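Uncharacterized protein (PDB 2PN2) probably takes part in the response to osmotic stress and in detoxification, as a member of the OsmC family. Local coordinates at residues N42-D47 against T62-T67; S68-M73 against A93-V98; T75-K80 against I113-E118; R82-D87 against Q124-N129. All blocks are in the same frame, centred on the assembly; numbering follows the deposited sequence.

Interaction 1: residues N42-D47 against T62-T67. With SO4 (sulfate ion), chain D.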
loop_
_atom_site.group_PDB
_atom_site.type_symbol
_atom_site.label_atom_id
_atom_site.label_comp_id
_atom_site.label_asym_id
_atom_site.label_seq_id
_atom_site.Cartn_x
_atom_site.Cartn_y
_atom_site.Cartn_z
ATOM N N ASN A 42 0.154 -13.526 7.246
ATOM C CA ASN A 42 0.948 -13.453 5.998
ATOM C C ASN A 42 2.005 -12.337 6.156
ATOM O O ASN A 42 1.762 -11.415 6.928
ATOM C CB ASN A 42 0.020 -13.236 4.787
ATOM C CG ASN A 42 0.623 -13.736 3.468
ATOM O OD1 ASN A 42 1.463 -14.646 3.437
ATOM N ND2 ASN A 42 0.163 -13.166 2.373
ATOM N N GLU A 43 3.152 -12.448 5.443
ATOM C CA GLU A 43 4.310 -11.503 5.526
ATOM C C GLU A 43 4.641 -10.780 4.216
ATOM O O GLU A 43 4.668 -11.424 3.174
ATOM C CB GLU A 43 5.610 -12.223 5.955
ATOM C CG GLU A 43 6.863 -11.293 6.100
ATOM C CD GLU A 43 8.145 -11.981 6.518
ATOM O OE1 GLU A 43 8.434 -13.092 6.027
ATOM O OE2 GLU A 43 8.900 -11.381 7.315
ATOM N N ILE A 44 4.937 -9.469 4.319
ATOM C CA ILE A 44 5.323 -8.588 3.202
ATOM C C ILE A 44 6.625 -7.868 3.559
ATOM O O ILE A 44 6.782 -7.420 4.692
ATOM C CB ILE A 44 4.205 -7.562 2.919
ATOM C CG1 ILE A 44 3.036 -8.288 2.249
ATOM C CG2 ILE A 44 4.699 -6.398 2.038
ATOM C CD1 ILE A 44 1.874 -7.459 2.014
ATOM N N ILE A 45 7.533 -7.744 2.598
ATOM C CA ILE A 45 8.823 -7.097 2.783
ATOM C C ILE A 45 8.865 -5.837 1.938
ATOM O O ILE A 45 8.266 -5.809 0.870
ATOM C CB ILE A 45 9.986 -8.015 2.309
ATOM C CG1 ILE A 45 9.965 -9.395 3.004
ATOM C CG2 ILE A 45 11.352 -7.355 2.512
ATOM C CD1 ILE A 45 10.025 -9.353 4.507
ATOM N N THR A 46 9.527 -4.801 2.444
ATOM C CA THR A 46 9.850 -3.622 1.632
ATOM C C THR A 46 11.342 -3.340 1.711
ATOM O O THR A 46 11.981 -3.667 2.700
ATOM C CB THR A 46 9.074 -2.323 2.012
ATOM O OG1 THR A 46 9.517 -1.835 3.279
ATOM C CG2 THR A 46 7.554 -2.537 2.000
ATOM N N ASP A 47 11.874 -2.759 0.637
ATOM C CA ASP A 47 13.241 -2.297 0.542
ATOM C C ASP A 47 13.221 -0.927 -0.107
ATOM O O ASP A 47 12.387 -0.667 -0.976
ATOM C CB ASP A 47 14.080 -3.186 -0.384
ATOM C CG ASP A 47 14.536 -4.482 0.244
ATOM O OD1 ASP A 47 14.685 -4.591 1.474
ATOM O OD2 ASP A 47 14.841 -5.398 -0.539
ATOM N N THR A 62 6.405 3.121 -1.538
ATOM C CA THR A 62 5.498 3.768 -2.545
ATOM C C THR A 62 5.046 2.768 -3.646
ATOM O O THR A 62 3.886 2.856 -4.120
ATOM C CB THR A 62 6.076 5.063 -3.156
ATOM O OG1 THR A 62 7.248 4.775 -3.903
ATOM C CG2 THR A 62 6.419 6.044 -2.058
ATOM N N ASP A 63 5.903 1.814 -4.023
ATOM C CA ASP A 63 5.479 0.722 -4.945
ATOM C C ASP A 63 4.305 -0.024 -4.325
ATOM O O ASP A 63 3.335 -0.348 -4.997
ATOM C CB ASP A 63 6.575 -0.324 -5.225
ATOM C CG ASP A 63 7.734 0.206 -6.013
ATOM O OD1 ASP A 63 7.589 1.235 -6.712
ATOM O OD2 ASP A 63 8.814 -0.418 -5.901
ATOM N N LEU A 64 4.400 -0.274 -3.023
ATOM C CA LEU A 64 3.344 -0.976 -2.289
ATOM C C LEU A 64 2.023 -0.192 -2.334
ATOM O O LEU A 64 0.961 -0.778 -2.571
ATOM C CB LEU A 64 3.813 -1.236 -0.849
ATOM C CG LEU A 64 3.230 -2.392 -0.065
ATOM C CD1 LEU A 64 3.541 -3.686 -0.806
ATOM C CD2 LEU A 64 3.883 -2.402 1.314
ATOM N N LEU A 65 2.086 1.127 -2.139
ATOM C CA LEU A 65 0.891 1.974 -2.219
ATOM C C LEU A 65 0.284 1.916 -3.624
ATOM O O LEU A 65 -0.921 1.770 -3.769
ATOM C CB LEU A 65 1.229 3.428 -1.882
ATOM C CG LEU A 65 0.085 4.433 -1.774
ATOM C CD1 LEU A 65 -0.720 4.111 -0.554
ATOM C CD2 LEU A 65 0.632 5.869 -1.716
ATOM N N ALA A 66 1.124 2.072 -4.649
ATOM C CA ALA A 66 0.646 2.042 -6.077
ATOM C C ALA A 66 -0.030 0.708 -6.360
ATOM O O ALA A 66 -1.152 0.664 -6.885
ATOM C CB ALA A 66 1.807 2.294 -7.076
ATOM N N THR A 67 0.619 -0.376 -5.935
ATOM C CA THR A 67 0.069 -1.729 -6.123
ATOM C C THR A 67 -1.246 -1.991 -5.365
ATOM O O THR A 67 -2.122 -2.682 -5.887
ATOM C CB THR A 67 1.127 -2.799 -5.784
ATOM O OG1 THR A 67 2.330 -2.469 -6.482
ATOM C CG2 THR A 67 0.644 -4.206 -6.174
HETATM S S SO4 D . 9.978 5.081 -2.312
HETATM O O1 SO4 D . 9.914 4.370 -3.592
HETATM O O2 SO4 D . 9.170 4.392 -1.297
HETATM O O3 SO4 D . 11.373 5.080 -1.883
HETATM O O4 SO4 D . 9.518 6.455 -2.484
#

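Interaction 2: residues S68-M73 against A93-V98. With SO4 (sulfate ion), chain D.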
loop_
_atom_site.group_PDB
_atom_site.type_symbol
_atom_site.label_atom_id
_atom_site.label_comp_id
_atom_site.label_asym_id
_atom_site.label_seq_id
_atom_site.Cartn_x
_atom_site.Cartn_y
_atom_site.Cartn_z
ATOM N N SER A 68 -1.378 -1.451 -4.155
ATOM C CA SER A 68 -2.609 -1.585 -3.358
ATOM C C SER A 68 -3.826 -1.007 -4.088
ATOM O O SER A 68 -4.900 -1.577 -3.987
ATOM C CB SER A 68 -2.479 -0.964 -1.946
ATOM O OG SER A 68 -2.543 0.444 -1.964
ATOM N N LEU A 69 -3.631 0.082 -4.851
ATOM C CA LEU A 69 -4.691 0.683 -5.647
ATOM C C LEU A 69 -5.186 -0.301 -6.679
ATOM O O LEU A 69 -6.381 -0.510 -6.778
ATOM C CB LEU A 69 -4.233 1.961 -6.375
ATOM C CG LEU A 69 -5.309 2.683 -7.211
ATOM C CD1 LEU A 69 -6.608 2.976 -6.367
ATOM C CD2 LEU A 69 -4.712 3.992 -7.778
ATOM N N ALA A 70 -4.252 -0.909 -7.418
ATOM C CA ALA A 70 -4.574 -1.917 -8.440
ATOM C C ALA A 70 -5.240 -3.156 -7.830
ATOM O O ALA A 70 -6.213 -3.680 -8.380
ATOM C CB ALA A 70 -3.329 -2.312 -9.228
ATOM N N SER A 71 -4.720 -3.620 -6.704
ATOM C CA SER A 71 -5.336 -4.762 -5.988
ATOM C C SER A 71 -6.760 -4.467 -5.546
ATOM O O SER A 71 -7.647 -5.316 -5.685
ATOM C CB SER A 71 -4.521 -5.162 -4.767
ATOM O OG SER A 71 -3.374 -5.840 -5.197
ATOM N N CYS A 72 -6.971 -3.256 -5.044
ATOM C CA CYS A 72 -8.281 -2.818 -4.600
ATOM C C CYS A 72 -9.274 -2.782 -5.770
ATOM O O CYS A 72 -10.408 -3.268 -5.645
ATOM C CB CYS A 72 -8.180 -1.450 -3.936
ATOM S SG CYS A 72 -9.688 -0.950 -3.180
HETATM N N MSE A 73 -8.813 -2.251 -6.903
HETATM C CA MSE A 73 -9.615 -2.161 -8.136
HETATM C C MSE A 73 -10.048 -3.532 -8.661
HETATM O O MSE A 73 -11.226 -3.719 -8.972
HETATM C CB MSE A 73 -8.852 -1.415 -9.224
HETATM C CG MSE A 73 -8.780 0.048 -8.963
HETATM SE SE MSE A 73 -7.907 1.030 -10.406
HETATM C CE MSE A 73 -8.087 2.797 -9.645
ATOM N N ALA A 93 -3.359 -6.634 -14.049
ATOM C CA ALA A 93 -3.226 -5.180 -13.947
ATOM C C ALA A 93 -1.742 -4.810 -13.879
ATOM O O ALA A 93 -1.087 -5.197 -12.908
ATOM C CB ALA A 93 -3.970 -4.657 -12.702
ATOM N N GLU A 94 -1.222 -4.113 -14.909
ATOM C CA GLU A 94 0.168 -3.595 -14.937
ATOM C C GLU A 94 0.142 -2.212 -14.306
ATOM O O GLU A 94 -0.608 -1.342 -14.752
ATOM C CB GLU A 94 0.749 -3.484 -16.350
ATOM C CG GLU A 94 1.170 -4.800 -16.907
ATOM C CD GLU A 94 1.535 -4.783 -18.382
ATOM O OE1 GLU A 94 1.605 -3.695 -19.002
ATOM O OE2 GLU A 94 1.751 -5.885 -18.928
ATOM N N VAL A 95 0.970 -2.023 -13.284
ATOM C CA VAL A 95 0.978 -0.809 -12.486
ATOM C C VAL A 95 2.242 -0.055 -12.800
ATOM O O VAL A 95 3.341 -0.625 -12.777
ATOM C CB VAL A 95 0.939 -1.117 -10.969
ATOM C CG1 VAL A 95 0.888 0.212 -10.143
ATOM C CG2 VAL A 95 -0.262 -2.012 -10.603
ATOM N N THR A 96 2.080 1.219 -13.134
ATOM C CA THR A 96 3.205 2.103 -13.416
ATOM C C THR A 96 3.008 3.295 -12.496
ATOM O O THR A 96 1.895 3.778 -12.375
ATOM C CB THR A 96 3.202 2.513 -14.925
ATOM O OG1 THR A 96 3.513 1.364 -15.735
ATOM C CG2 THR A 96 4.222 3.588 -15.207
ATOM N N LYS A 97 4.062 3.754 -11.825
ATOM C CA LYS A 97 3.937 4.929 -10.957
ATOM C C LYS A 97 4.804 6.045 -11.486
ATOM O O LYS A 97 5.856 5.783 -12.084
ATOM C CB LYS A 97 4.280 4.616 -9.488
ATOM C CG LYS A 97 5.753 4.399 -9.191
ATOM C CD LYS A 97 6.047 4.294 -7.706
ATOM C CE LYS A 97 7.558 4.277 -7.533
ATOM N NZ LYS A 97 7.936 3.911 -6.164
ATOM N N VAL A 98 4.349 7.279 -11.266
ATOM C CA VAL A 98 5.122 8.474 -11.559
ATOM C C VAL A 98 5.261 9.201 -10.216
ATOM O O VAL A 98 4.292 9.290 -9.429
ATOM C CB VAL A 98 4.448 9.398 -12.593
ATOM C CG1 VAL A 98 5.365 10.617 -12.926
ATOM C CG2 VAL A 98 4.122 8.614 -13.875
HETATM S S SO4 D . 9.978 5.081 -2.312
HETATM O O1 SO4 D . 9.914 4.370 -3.592
HETATM O O2 SO4 D . 9.170 4.392 -1.297
HETATM O O3 SO4 D . 11.373 5.080 -1.883
HETATM O O4 SO4 D . 9.518 6.455 -2.484
#

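Interaction 3: residues T75-K80 against I113-E118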
loop_
_atom_site.group_PDB
_atom_site.type_symbol
_atom_site.label_atom_id
_atom_site.label_comp_id
_atom_site.label_asym_id
_atom_site.label_seq_id
_atom_site.Cartn_x
_atom_site.Cartn_y
_atom_site.Cartn_z
ATOM N N THR A 75 -10.210 -6.259 -6.888
ATOM C CA THR A 75 -11.046 -6.878 -5.843
ATOM C C THR A 75 -12.497 -6.399 -5.958
ATOM O O THR A 75 -13.421 -7.226 -5.957
ATOM C CB THR A 75 -10.473 -6.610 -4.435
ATOM O OG1 THR A 75 -9.118 -7.096 -4.382
ATOM C CG2 THR A 75 -11.314 -7.294 -3.344
ATOM N N ILE A 76 -12.695 -5.083 -6.069
ATOM C CA ILE A 76 -14.051 -4.510 -6.212
ATOM C C ILE A 76 -14.667 -4.890 -7.571
ATOM O O ILE A 76 -15.885 -5.089 -7.639
ATOM C CB ILE A 76 -14.102 -2.979 -5.927
ATOM C CG1 ILE A 76 -15.537 -2.548 -5.615
ATOM C CG2 ILE A 76 -13.497 -2.177 -7.070
ATOM C CD1 ILE A 76 -15.700 -1.072 -5.313
ATOM N N ILE A 77 -13.841 -4.999 -8.629
ATOM C CA ILE A 77 -14.309 -5.542 -9.937
ATOM C C ILE A 77 -14.741 -7.010 -9.763
ATOM O O ILE A 77 -15.771 -7.412 -10.305
ATOM C CB ILE A 77 -13.261 -5.390 -11.100
ATOM C CG1 ILE A 77 -13.185 -3.926 -11.535
ATOM C CG2 ILE A 77 -13.657 -6.248 -12.324
ATOM C CD1 ILE A 77 -11.968 -3.584 -12.420
ATOM N N GLY A 78 -13.974 -7.783 -8.989
ATOM C CA GLY A 78 -14.322 -9.187 -8.678
ATOM C C GLY A 78 -15.670 -9.357 -7.992
ATOM O O GLY A 78 -16.400 -10.291 -8.288
ATOM N N ILE A 79 -15.996 -8.446 -7.077
ATOM C CA ILE A 79 -17.303 -8.428 -6.397
ATOM C C ILE A 79 -18.405 -8.184 -7.424
ATOM O O ILE A 79 -19.426 -8.867 -7.409
ATOM C CB ILE A 79 -17.369 -7.320 -5.305
ATOM C CG1 ILE A 79 -16.434 -7.665 -4.140
ATOM C CG2 ILE A 79 -18.799 -7.125 -4.798
ATOM C CD1 ILE A 79 -16.421 -6.629 -3.009
ATOM N N LYS A 80 -18.172 -7.225 -8.318
ATOM C CA LYS A 80 -19.132 -6.869 -9.371
ATOM C C LYS A 80 -19.260 -8.003 -10.382
ATOM O O LYS A 80 -20.374 -8.325 -10.796
ATOM C CB LYS A 80 -18.756 -5.564 -10.091
ATOM C CG LYS A 80 -19.996 -4.857 -10.657
ATOM C CD LYS A 80 -20.663 -3.993 -9.570
ATOM C CE LYS A 80 -22.147 -3.823 -9.775
ATOM N NZ LYS A 80 -22.508 -3.350 -11.124
ATOM N N ILE A 113 -5.461 -2.625 -17.240
ATOM C CA ILE A 113 -6.184 -3.867 -16.907
ATOM C C ILE A 113 -6.491 -4.692 -18.171
ATOM O O ILE A 113 -7.087 -4.185 -19.109
ATOM C CB ILE A 113 -7.480 -3.593 -16.124
ATOM C CG1 ILE A 113 -7.211 -2.727 -14.879
ATOM C CG2 ILE A 113 -8.145 -4.922 -15.735
ATOM C CD1 ILE A 113 -8.443 -2.490 -14.005
ATOM N N THR A 114 -6.082 -5.960 -18.176
ATOM C CA THR A 114 -6.320 -6.867 -19.297
ATOM C C THR A 114 -7.182 -8.020 -18.778
ATOM O O THR A 114 -6.749 -8.802 -17.938
ATOM C CB THR A 114 -4.995 -7.346 -19.944
ATOM O OG1 THR A 114 -4.244 -6.198 -20.372
ATOM C CG2 THR A 114 -5.247 -8.246 -21.169
ATOM N N PHE A 115 -8.427 -8.065 -19.243
ATOM C CA PHE A 115 -9.355 -9.122 -18.885
ATOM C C PHE A 115 -9.049 -10.421 -19.636
ATOM O O PHE A 115 -8.596 -10.396 -20.788
ATOM C CB PHE A 115 -10.802 -8.677 -19.112
ATOM C CG PHE A 115 -11.266 -7.708 -18.094
ATOM C CD1 PHE A 115 -11.794 -8.163 -16.886
ATOM C CD2 PHE A 115 -11.097 -6.336 -18.288
ATOM C CE1 PHE A 115 -12.207 -7.253 -15.896
ATOM C CE2 PHE A 115 -11.505 -5.416 -17.315
ATOM C CZ PHE A 115 -12.061 -5.877 -16.114
ATOM N N ASN A 116 -9.285 -11.541 -18.944
ATOM C CA ASN A 116 -9.105 -12.884 -19.514
ATOM C C ASN A 116 -10.022 -13.170 -20.727
ATOM O O ASN A 116 -9.593 -13.845 -21.670
ATOM C CB ASN A 116 -9.297 -13.974 -18.430
ATOM C CG ASN A 116 -10.686 -13.934 -17.774
ATOM O OD1 ASN A 116 -11.294 -12.866 -17.644
ATOM N ND2 ASN A 116 -11.173 -15.094 -17.342
ATOM N N GLN A 117 -11.254 -12.637 -20.696
ATOM C CA GLN A 117 -12.269 -12.834 -21.749
ATOM C C GLN A 117 -12.733 -11.532 -22.407
ATOM O O GLN A 117 -12.381 -10.442 -21.962
ATOM C CB GLN A 117 -13.483 -13.542 -21.145
ATOM N N GLU A 118 -13.538 -11.663 -23.464
ATOM C CA GLU A 118 -14.115 -10.510 -24.178
ATOM C C GLU A 118 -15.268 -9.924 -23.349
ATOM O O GLU A 118 -16.086 -10.680 -22.828
ATOM C CB GLU A 118 -14.611 -10.906 -25.572
#

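Interaction 4: residues R82-D87 against Q124-N129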
loop_
_atom_site.group_PDB
_atom_site.type_symbol
_atom_site.label_atom_id
_atom_site.label_comp_id
_atom_site.label_asym_id
_atom_site.label_seq_id
_atom_site.Cartn_x
_atom_site.Cartn_y
_atom_site.Cartn_z
ATOM N N ARG A 82 -18.697 -11.150 -9.753
ATOM C CA ARG A 82 -19.361 -12.256 -9.053
ATOM C C ARG A 82 -20.867 -12.035 -9.093
ATOM O O ARG A 82 -21.617 -12.973 -9.371
ATOM C CB ARG A 82 -18.876 -12.401 -7.604
ATOM C CG ARG A 82 -19.532 -13.546 -6.823
ATOM C CD ARG A 82 -19.027 -13.607 -5.405
ATOM N NE ARG A 82 -17.625 -14.018 -5.338
ATOM C CZ ARG A 82 -16.875 -14.036 -4.233
ATOM N NH1 ARG A 82 -17.351 -13.646 -3.051
ATOM N NH2 ARG A 82 -15.615 -14.446 -4.316
ATOM N N ASP A 83 -21.301 -10.804 -8.805
ATOM C CA ASP A 83 -22.731 -10.455 -8.842
ATOM C C ASP A 83 -23.331 -10.598 -10.243
ATOM O O ASP A 83 -24.483 -10.969 -10.372
ATOM C CB ASP A 83 -22.984 -9.021 -8.367
ATOM C CG ASP A 83 -22.736 -8.813 -6.880
ATOM O OD1 ASP A 83 -22.759 -9.785 -6.099
ATOM O OD2 ASP A 83 -22.540 -7.639 -6.493
HETATM N N MSE A 84 -22.545 -10.284 -11.268
HETATM C CA MSE A 84 -22.966 -10.422 -12.666
HETATM C C MSE A 84 -22.695 -11.813 -13.267
HETATM O O MSE A 84 -23.027 -12.042 -14.434
HETATM C CB MSE A 84 -22.289 -9.335 -13.505
HETATM C CG MSE A 84 -22.656 -7.931 -13.045
HETATM SE SE MSE A 84 -21.715 -6.555 -13.995
HETATM C CE MSE A 84 -22.679 -6.821 -15.645
ATOM N N GLU A 85 -22.104 -12.729 -12.487
ATOM C CA GLU A 85 -21.799 -14.111 -12.910
ATOM C C GLU A 85 -20.829 -14.198 -14.114
ATOM O O GLU A 85 -21.019 -14.996 -15.046
ATOM C CB GLU A 85 -23.098 -14.916 -13.111
ATOM C CG GLU A 85 -23.962 -14.984 -11.835
ATOM C CD GLU A 85 -25.181 -15.891 -11.940
ATOM O OE1 GLU A 85 -25.157 -16.891 -12.703
ATOM O OE2 GLU A 85 -26.175 -15.608 -11.230
ATOM N N ILE A 86 -19.779 -13.373 -14.042
ATOM C CA ILE A 86 -18.706 -13.289 -15.035
ATOM C C ILE A 86 -17.420 -13.751 -14.333
ATOM O O ILE A 86 -17.006 -13.128 -13.343
ATOM C CB ILE A 86 -18.507 -11.826 -15.538
ATOM C CG1 ILE A 86 -19.795 -11.270 -16.174
ATOM C CG2 ILE A 86 -17.352 -11.740 -16.547
ATOM C CD1 ILE A 86 -19.717 -9.764 -16.465
ATOM N N ASP A 87 -16.819 -14.842 -14.820
ATOM C CA ASP A 87 -15.551 -15.358 -14.287
ATOM C C ASP A 87 -14.462 -14.489 -14.907
ATOM O O ASP A 87 -14.309 -14.472 -16.135
ATOM C CB ASP A 87 -15.330 -16.841 -14.645
ATOM C CG ASP A 87 -14.116 -17.468 -13.932
ATOM O OD1 ASP A 87 -13.189 -16.750 -13.497
ATOM O OD2 ASP A 87 -14.084 -18.710 -13.808
ATOM N N GLN A 124 -17.563 -3.213 -19.394
ATOM C CA GLN A 124 -16.280 -2.508 -19.261
ATOM C C GLN A 124 -16.485 -1.217 -18.483
ATOM O O GLN A 124 -15.711 -0.916 -17.578
ATOM C CB GLN A 124 -15.676 -2.154 -20.621
ATOM C CG GLN A 124 -15.133 -3.314 -21.440
ATOM C CD GLN A 124 -14.619 -2.856 -22.806
ATOM O OE1 GLN A 124 -14.340 -1.672 -23.013
ATOM N NE2 GLN A 124 -14.517 -3.792 -23.749
ATOM N N LYS A 125 -17.541 -0.483 -18.844
ATOM C CA LYS A 125 -17.908 0.774 -18.193
ATOM C C LYS A 125 -18.285 0.575 -16.728
ATOM O O LYS A 125 -17.876 1.378 -15.896
ATOM C CB LYS A 125 -19.032 1.487 -18.963
ATOM C CG LYS A 125 -19.450 2.824 -18.365
ATOM N N ILE A 126 -19.045 -0.482 -16.422
ATOM C CA ILE A 126 -19.387 -0.835 -15.024
ATOM C C ILE A 126 -18.086 -1.088 -14.259
ATOM O O ILE A 126 -17.843 -0.465 -13.205
ATOM C CB ILE A 126 -20.364 -2.050 -14.939
ATOM C CG1 ILE A 126 -21.759 -1.624 -15.424
ATOM C CG2 ILE A 126 -20.468 -2.591 -13.484
ATOM C CD1 ILE A 126 -22.768 -2.804 -15.780
ATOM N N PHE A 127 -17.230 -1.950 -14.819
ATOM C CA PHE A 127 -15.945 -2.269 -14.178
ATOM C C PHE A 127 -15.026 -1.069 -14.060
ATOM O O PHE A 127 -14.347 -0.904 -13.039
ATOM C CB PHE A 127 -15.190 -3.407 -14.882
ATOM C CG PHE A 127 -15.888 -4.740 -14.877
ATOM C CD1 PHE A 127 -16.843 -5.104 -13.909
ATOM C CD2 PHE A 127 -15.463 -5.715 -15.779
ATOM C CE1 PHE A 127 -17.419 -6.374 -13.912
ATOM C CE2 PHE A 127 -16.027 -6.988 -15.787
ATOM C CZ PHE A 127 -17.017 -7.319 -14.858
ATOM N N TYR A 128 -15.013 -0.224 -15.086
ATOM C CA TYR A 128 -14.219 1.001 -15.034
ATOM C C TYR A 128 -14.668 1.901 -13.877
ATOM O O TYR A 128 -13.857 2.311 -13.034
ATOM C CB TYR A 128 -14.343 1.765 -16.349
ATOM C CG TYR A 128 -13.518 3.015 -16.383
ATOM C CD1 TYR A 128 -12.153 2.947 -16.612
ATOM C CD2 TYR A 128 -14.096 4.275 -16.166
ATOM C CE1 TYR A 128 -11.369 4.109 -16.631
ATOM C CE2 TYR A 128 -13.315 5.452 -16.191
ATOM C CZ TYR A 128 -11.950 5.352 -16.426
ATOM O OH TYR A 128 -11.153 6.490 -16.457
ATOM N N ASN A 129 -15.964 2.189 -13.860
ATOM C CA ASN A 129 -16.565 3.051 -12.839
ATOM C C ASN A 129 -16.462 2.494 -11.425
ATOM O O ASN A 129 -16.163 3.253 -10.503
ATOM C CB ASN A 129 -18.028 3.363 -13.166
ATOM C CG ASN A 129 -18.196 4.164 -14.470
ATOM O OD1 ASN A 129 -17.281 4.834 -14.933
ATOM N ND2 ASN A 129 -19.387 4.095 -15.047
#

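Interaction 1: residues N42-D47 against T62-T67
L64 meets strand 42-47 through both of its methyls, which lie equally near I44 CG2. I44 CG2 is 4.1 Å from L64 CD1 and as far from L64 CD2, the two side chains crossing obliquely, while T46 CG2 comes closer, 3.7 Å from L64 CD2, at about a right angle. With CG opposite the backbone N (chi1 -154°), the leucine sends its fork outward from the helix to the strand. Beta-branching suits I44 and T46 to an extended strand and offers a methyl close to the backbone; in T46 the methyl faces the leucine while OG1 is bonded to T33 on strand 32-37, so a buried hydroxyl is satisfied within the sheet.

On the helix, T67 OG1 donates to D63 O (2.8 Å) from above the carbonyl plane, and the same oxygen also receives T67 N. T62, near the helix start, grips a sulfate ion twice: T62 N reaches sulfate O2 at 3.1 Å, nearly straight at 165°, and T62 OG1 reaches sulfate O1 at 2.7 Å. A valine here would probably leave sulfate O1 without its hydroxyl donor and take one oxygen partner from K97 NZ, which would still have D63. S60 and R104 also bond the anion, which probably comes from the crystallisation liquor.

Strand 42-47 is outermost, within this chain, in the antiparallel sheet with 32-37 and 23-29, and helix 61-83 begins beside it. Another side of the helix, at A66, rests on strands 92-100 and 105-114, and L64 also packs on I44 of the second subunit.

Interaction 2: residues S68-M73 against A93-V98
A70 CB and V95 CG2 stand only 3.4 Å apart, tighter than carbons normally approach. A70 is the helix residue in the contact, and V95 and A93 share it on the strand. V95 holds CG1 opposite its backbone N (chi1 -178°), which leaves CG2 beside that nitrogen and pressed against the alanine. A93, two residues earlier on the same side of the strand, adds a looser methyl contact: its CB is 4.2 Å from A70 CB. Small residues suit this place because the helix and strand backbones run close, the CA atoms of A70 and A93 being 6.5 Å apart.

K97 lies farther along the strand. Its chain is extended beyond CG, carrying NZ to sulfate O1 in a weak hydrogen bond of 3.3 Å, with D63 as its salt-bridge partner. Elsewhere on the helix, C72 touches C134, consistent with the cysteine pair of peroxide-reducing OsmC relatives. A93, E94 and V95 pair antiparallel with a strand of the second subunit, so the sheet continues across the interface.

No hydrogen bond joins the two segments. Their association is wholly apolar, with shape rather than polarity setting the spacing of helix and strand, while the strand's backbone hydrogen bonds serve its neighbours in the sheet.

Interaction 3: residues T75-K80 against I113-E118
I77 is the side chain through which segment 75-80 touches segment 113-118, and it makes two apolar contacts of different kinds. The first is aliphatic against aliphatic. I77 and I113 reach toward each other tip to tip, and I77 CD1 ends 4.0 Å from I113 CD1. Isoleucine suits both places: each has an extended arm long enough to bridge backbones whose nearest CA atoms are 10.8 Å apart, and the second branch of I77 is left for another partner.

The second contact is aliphatic against aromatic. The other branch of the helix residue, I77 CG2, lies at the edge of the F115 ring and in its plane, 4.0 Å from F115 CE1 and 4.1 Å from F115 CZ. The methyl therefore meets the ring rim, and this is not a CH-pi contact over a face. The torsion about I77 CA-CB (chi1 -73°) divides the work: CG1 lies beside the backbone N and leads to I113, whereas CG2 stands opposite that nitrogen and faces the phenylalanine. F115 follows the end of strand 105-114, and its ring swings back to the helix although its first bond does not point there; it also meets the ring of F127, the planes at about 25°.

The backbone of I113 is paired to I149 and H151, and the hydroxyl of T75 bonds outside this contact, to S71 O. Since no hydrogen bond crosses between the segments and all three touching residues are buried, hydrophobic burial joins this part of the helix to the strand and the turn after it.

Interaction 4: residues R82-D87 against Q124-N129
M84, a selenomethionine, meets I126 and F127 where helix 61-83 has just ended. Its CB points toward helix 124-129, and CG, beside the backbone N (chi1 -60°), carries the chain across without yet touching that helix. SE is the first atom to arrive: it lies 4.2 Å from I126 CG2 and 4.3 Å from F127 CE1. Seen from the ring, SE is 5.4 Å from the F127 centroid and 55° off the ring normal, an oblique Met-aromatic contact. The bend at chi3 (71°) then turns the terminal methyl to the isoleucine, and M84 CE finishes 4.0 Å from I126 CD1, tip to tip. An unbranched, flexible chain suits this job, because it can serve an aromatic ring and a branched aliphatic at once.

I86 approaches the same side of the F127 ring, I86 CD1 lying 4.0 Å from F127 CZ, obliquely. The two residues are brought to one side by E85, which leaves the helix with positive phi in a Schellman motif and turns the chain. F127 in turn lies against I77, K80 and A81 of the helix. The contact joins the C-terminal end of the long helix to helix 121-132, with only F127 buried among the touching residues.

With no hydrogen bond across it, the contact depends on apolar and polarisable surface alone: methyl against methyl, and a thioether position against the ring, the selenium standing where methionine has sulfur.

How the interactions relate
All four contacts draw on helix 61-83 and follow it from start to end, the centres of interactions 1 and 4 lying about 27 Å apart. Interactions 1 and 2, centres about 12 Å apart, meet at the sulfate, where K97 NZ of interaction 2 forms a salt bridge with D63 OD1 of interaction 1 at 2.8 Å. Their helix segments also face the second subunit. Interactions 3 and 4, centres about 6 Å apart, share one apolar cluster, F115 CZ lying 3.4 Å from F127 CD2. Interaction 2 bridges these ends: its strand neighbours strand 105-114 of interaction 3, and the centres of interactions 2 and 3 lie about 13 Å apart.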